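Local atomic coordinates of DUF2442 domain-containing protein (Nitrosomonas europaea, PDB entry 2AUW), a protein that is of unknown function but may bind DNA. Residues M94-L104 and I134-R145. Residues are numbered along the deposited sequence; the frame is centred on the assembly and turned at random.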
loop_
_atom_site.group_PDB
_atom_site.type_symbol
_atom_site.label_atom_id
_atom_site.label_comp_id
_atom_site.label_asym_id
_atom_site.label_seq_id
_atom_site.Cartn_x
_atom_site.Cartn_y
_atom_site.Cartn_z
HETATM N N MSE B 94 12.841 -16.128 4.752
HETATM C CA MSE B 94 14.217 -16.237 4.250
HETATM C C MSE B 94 14.606 -14.954 3.512
HETATM O O MSE B 94 15.700 -14.401 3.701
HETATM C CB MSE B 94 14.349 -17.470 3.331
HETATM C CG MSE B 94 14.413 -18.786 4.095
HETATM SE SE MSE B 94 14.146 -20.289 2.916
HETATM C CE MSE B 94 15.742 -20.106 1.797
ATOM N N PHE B 95 13.677 -14.453 2.703
ATOM C CA PHE B 95 13.868 -13.235 1.926
ATOM C C PHE B 95 13.958 -12.004 2.839
ATOM O O PHE B 95 14.862 -11.162 2.682
ATOM C CB PHE B 95 12.718 -13.075 0.911
ATOM C CG PHE B 95 12.907 -11.931 -0.059
ATOM C CD1 PHE B 95 13.757 -12.076 -1.169
ATOM C CD2 PHE B 95 12.242 -10.716 0.132
ATOM C CE1 PHE B 95 13.961 -11.036 -2.091
ATOM C CE2 PHE B 95 12.427 -9.647 -0.785
ATOM C CZ PHE B 95 13.289 -9.819 -1.910
ATOM N N GLY B 96 13.028 -11.892 3.777
ATOM C CA GLY B 96 13.057 -10.808 4.779
ATOM C C GLY B 96 14.308 -10.826 5.657
ATOM O O GLY B 96 14.875 -9.767 5.954
ATOM N N ASP B 97 14.760 -12.015 6.043
ATOM C CA ASP B 97 16.014 -12.182 6.800
ATOM C C ASP B 97 17.218 -11.693 5.985
ATOM O O ASP B 97 18.097 -11.016 6.522
ATOM C CB ASP B 97 16.234 -13.648 7.171
ATOM C CG ASP B 97 15.316 -14.131 8.298
ATOM O OD1 ASP B 97 14.547 -13.328 8.866
ATOM O OD2 ASP B 97 15.379 -15.331 8.612
ATOM N N TRP B 98 17.250 -12.025 4.687
ATOM C CA TRP B 98 18.278 -11.512 3.784
ATOM C C TRP B 98 18.294 -9.985 3.708
ATOM O O TRP B 98 19.364 -9.380 3.743
ATOM C CB TRP B 98 18.158 -12.148 2.384
ATOM C CG TRP B 98 18.996 -11.495 1.328
ATOM C CD1 TRP B 98 20.313 -11.738 1.039
ATOM C CD2 TRP B 98 18.550 -10.519 0.377
ATOM N NE1 TRP B 98 20.720 -10.939 -0.016
ATOM C CE2 TRP B 98 19.652 -10.190 -0.440
ATOM C CE3 TRP B 98 17.311 -9.887 0.143
ATOM C CZ2 TRP B 98 19.564 -9.256 -1.475
ATOM C CZ3 TRP B 98 17.223 -8.939 -0.890
ATOM C CH2 TRP B 98 18.352 -8.633 -1.671
HETATM N N MSE B 99 17.121 -9.359 3.620
HETATM C CA MSE B 99 17.037 -7.896 3.669
HETATM C C MSE B 99 17.537 -7.339 5.015
HETATM O O MSE B 99 18.384 -6.421 5.062
HETATM C CB MSE B 99 15.599 -7.424 3.425
HETATM C CG MSE B 99 15.068 -7.670 1.988
HETATM SE SE MSE B 99 13.243 -6.961 1.812
HETATM C CE MSE B 99 12.611 -7.535 3.463
ATOM N N HIS B 100 17.017 -7.907 6.093
ATOM C CA HIS B 100 17.364 -7.470 7.437
ATOM C C HIS B 100 18.871 -7.543 7.715
ATOM O O HIS B 100 19.492 -6.534 8.097
ATOM C CB HIS B 100 16.562 -8.213 8.513
ATOM C CG HIS B 100 16.670 -7.564 9.862
ATOM N ND1 HIS B 100 17.503 -8.039 10.854
ATOM C CD2 HIS B 100 16.105 -6.434 10.356
ATOM C CE1 HIS B 100 17.422 -7.248 11.913
ATOM N NE2 HIS B 100 16.589 -6.262 11.633
ATOM N N ARG B 101 19.469 -8.704 7.490
ATOM C CA ARG B 101 20.874 -8.898 7.831
ATOM C C ARG B 101 21.789 -8.068 6.929
ATOM O O ARG B 101 22.973 -7.865 7.247
ATOM C CB ARG B 101 21.258 -10.371 7.779
ATOM C CG ARG B 101 21.176 -11.016 6.394
ATOM C CD ARG B 101 21.489 -12.494 6.507
ATOM N NE ARG B 101 21.583 -13.147 5.207
ATOM C CZ ARG B 101 20.817 -14.155 4.820
ATOM N NH1 ARG B 101 20.982 -14.677 3.622
ATOM N NH2 ARG B 101 19.904 -14.645 5.636
ATOM N N ASN B 102 21.255 -7.595 5.804
ATOM C CA ASN B 102 22.018 -6.700 4.946
ATOM C C ASN B 102 21.597 -5.256 5.012
ATOM O O ASN B 102 22.045 -4.445 4.204
ATOM C CB ASN B 102 22.034 -7.205 3.505
ATOM C CG ASN B 102 22.793 -8.476 3.380
ATOM O OD1 ASN B 102 24.008 -8.491 3.524
ATOM N ND2 ASN B 102 22.088 -9.567 3.156
ATOM N N ASN B 103 20.749 -4.932 5.989
ATOM C CA ASN B 103 20.184 -3.588 6.183
ATOM C C ASN B 103 19.566 -2.935 4.946
ATOM O O ASN B 103 19.682 -1.716 4.727
ATOM C CB ASN B 103 21.211 -2.651 6.839
ATOM C CG ASN B 103 21.037 -2.577 8.318
ATOM O OD1 ASN B 103 21.778 -3.196 9.076
ATOM N ND2 ASN B 103 20.025 -1.843 8.748
ATOM N N LEU B 104 18.898 -3.758 4.146
ATOM C CA LEU B 104 18.318 -3.323 2.877
ATOM C C LEU B 104 16.907 -2.798 3.063
ATOM O O LEU B 104 16.168 -3.315 3.891
ATOM C CB LEU B 104 18.288 -4.495 1.876
ATOM C CG LEU B 104 19.621 -5.154 1.507
ATOM C CD1 LEU B 104 19.433 -6.149 0.379
ATOM C CD2 LEU B 104 20.653 -4.138 1.114
ATOM N N ILE B 134 15.494 -15.959 -7.925
ATOM C CA ILE B 134 15.572 -14.756 -7.087
ATOM C C ILE B 134 16.374 -15.052 -5.829
ATOM O O ILE B 134 17.273 -14.286 -5.470
ATOM C CB ILE B 134 14.145 -14.198 -6.754
ATOM C CG1 ILE B 134 13.545 -13.515 -7.998
ATOM C CG2 ILE B 134 14.176 -13.216 -5.537
ATOM C CD1 ILE B 134 14.393 -12.324 -8.505
ATOM N N TRP B 135 16.068 -16.169 -5.157
ATOM C CA TRP B 135 16.843 -16.533 -3.971
ATOM C C TRP B 135 18.339 -16.774 -4.253
ATOM O O TRP B 135 19.201 -16.321 -3.501
ATOM C CB TRP B 135 16.203 -17.700 -3.210
ATOM C CG TRP B 135 16.916 -17.975 -1.921
ATOM C CD1 TRP B 135 17.587 -19.122 -1.576
ATOM C CD2 TRP B 135 17.092 -17.061 -0.829
ATOM N NE1 TRP B 135 18.160 -18.973 -0.335
ATOM C CE2 TRP B 135 17.854 -17.730 0.155
ATOM C CE3 TRP B 135 16.654 -15.748 -0.574
ATOM C CZ2 TRP B 135 18.196 -17.136 1.371
ATOM C CZ3 TRP B 135 17.008 -15.148 0.641
ATOM C CH2 TRP B 135 17.763 -15.857 1.604
ATOM N N LEU B 136 18.651 -17.454 -5.351
ATOM C CA LEU B 136 20.043 -17.595 -5.758
ATOM C C LEU B 136 20.692 -16.210 -5.965
ATOM O O LEU B 136 21.836 -15.989 -5.554
ATOM C CB LEU B 136 20.128 -18.453 -7.028
ATOM C CG LEU B 136 19.792 -19.953 -6.890
ATOM C CD1 LEU B 136 19.785 -20.579 -8.277
ATOM C CD2 LEU B 136 20.817 -20.667 -6.017
ATOM N N ALA B 137 19.947 -15.277 -6.568
ATOM C CA ALA B 137 20.414 -13.898 -6.734
ATOM C C ALA B 137 20.687 -13.214 -5.404
ATOM O O ALA B 137 21.710 -12.529 -5.295
ATOM C CB ALA B 137 19.440 -13.044 -7.571
ATOM N N CYS B 138 19.811 -13.408 -4.407
ATOM C CA CYS B 138 20.053 -12.866 -3.048
ATOM C C CYS B 138 21.397 -13.352 -2.508
ATOM O O CYS B 138 22.213 -12.539 -2.065
ATOM C CB CYS B 138 18.918 -13.188 -2.056
ATOM S SG CYS B 138 17.290 -12.521 -2.523
ATOM N N LEU B 139 21.632 -14.663 -2.612
ATOM C CA LEU B 139 22.858 -15.285 -2.118
ATOM C C LEU B 139 24.097 -14.855 -2.919
ATOM O O LEU B 139 25.160 -14.623 -2.347
ATOM C CB LEU B 139 22.724 -16.820 -2.067
ATOM C CG LEU B 139 21.669 -17.363 -1.094
ATOM C CD1 LEU B 139 21.590 -18.888 -1.145
ATOM C CD2 LEU B 139 21.916 -16.871 0.319
ATOM N N GLY B 140 23.954 -14.711 -4.230
ATOM C CA GLY B 140 25.041 -14.227 -5.073
ATOM C C GLY B 140 25.423 -12.795 -4.776
ATOM O O GLY B 140 26.611 -12.457 -4.743
ATOM N N TRP B 141 24.416 -11.947 -4.563
ATOM C CA TRP B 141 24.679 -10.572 -4.183
ATOM C C TRP B 141 25.417 -10.531 -2.840
ATOM O O TRP B 141 26.370 -9.772 -2.667
ATOM C CB TRP B 141 23.391 -9.764 -4.114
ATOM C CG TRP B 141 23.620 -8.332 -3.710
ATOM C CD1 TRP B 141 23.882 -7.271 -4.534
ATOM C CD2 TRP B 141 23.590 -7.812 -2.375
ATOM N NE1 TRP B 141 24.047 -6.118 -3.784
ATOM C CE2 TRP B 141 23.860 -6.422 -2.458
ATOM C CE3 TRP B 141 23.375 -8.394 -1.108
ATOM C CZ2 TRP B 141 23.900 -5.590 -1.320
ATOM C CZ3 TRP B 141 23.424 -7.571 0.024
ATOM C CH2 TRP B 141 23.688 -6.173 -0.098
ATOM N N GLU B 142 24.981 -11.351 -1.894
ATOM C CA GLU B 142 25.657 -11.436 -0.584
ATOM C C GLU B 142 27.106 -11.885 -0.680
ATOM O O GLU B 142 27.942 -11.459 0.120
ATOM C CB GLU B 142 24.914 -12.391 0.343
ATOM C CG GLU B 142 23.895 -11.725 1.194
ATOM C CD GLU B 142 23.481 -12.587 2.361
ATOM O OE1 GLU B 142 23.326 -13.810 2.182
ATOM O OE2 GLU B 142 23.285 -12.027 3.453
ATOM N N ALA B 143 27.397 -12.744 -1.650
ATOM C CA ALA B 143 28.732 -13.309 -1.833
ATOM C C ALA B 143 29.716 -12.342 -2.472
ATOM O O ALA B 143 30.922 -12.506 -2.341
ATOM C CB ALA B 143 28.657 -14.566 -2.665
ATOM N N THR B 144 29.195 -11.344 -3.176
ATOM C CA THR B 144 30.020 -10.423 -3.956
ATOM C C THR B 144 29.897 -9.011 -3.385
ATOM O O THR B 144 30.839 -8.230 -3.471
ATOM C CB THR B 144 29.556 -10.380 -5.419
ATOM O OG1 THR B 144 28.146 -10.122 -5.446
ATOM C CG2 THR B 144 29.839 -11.711 -6.109
ATOM N N ARG B 145 28.721 -8.705 -2.821
ATOM C CA ARG B 145 28.345 -7.368 -2.345
ATOM C C ARG B 145 29.041 -6.264 -3.151
ATOM O O ARG B 145 29.936 -5.580 -2.639
ATOM C CB ARG B 145 28.605 -7.233 -0.835
ATOM C CG ARG B 145 27.507 -7.838 0.033
ATOM C CD ARG B 145 27.501 -7.181 1.410
ATOM N NE ARG B 145 26.614 -7.844 2.364
ATOM C CZ ARG B 145 26.915 -8.962 3.034
ATOM N NH1 ARG B 145 28.080 -9.581 2.848
ATOM N NH2 ARG B 145 26.041 -9.473 3.885
#
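Trp98 reaches across from helix 92-101 as a knob into the hole formed by Trp135, Cys138, Trp141 and Glu142 on helix 132-144, the two short helical segments running nearly parallel at 20°. Cys138 sits over one face of the indole: its CB is 3.4 Å from the centroid of the five-membered ring of Trp98, and its SG sits over the six-membered ring. Leu104 CD1 covers the opposite face. The edge of Trp98 in turn points at the face of Trp141 in an offset edge-to-face pair, planes 80° apart. At the other end, the selenomethionine Met94, bent at chi3 (65°), lays CE over a face of Trp135, 3.4 Å from NE1 of that ring. Toward the C-terminal ends, Arg101 grips Glu142 side-on, NE to OE2 at 2.7 Å and NH1 to OE1 at 2.9 Å. Asn102 ND2 gives a second bond to Glu142 OE2 (2.8 Å), from the same face of the carboxylate as Arg101 NE. A glutamine in place of Glu142 would probably leave the Arg101 guanidinium without its countercharge and weaken this clamp. Leu113 of helix 106-113 packs on both Trp98 and Cys138, while Val120 of helix 117-124 meets Phe95, so the pair packs with both helices in the helical C-terminal part of the chain.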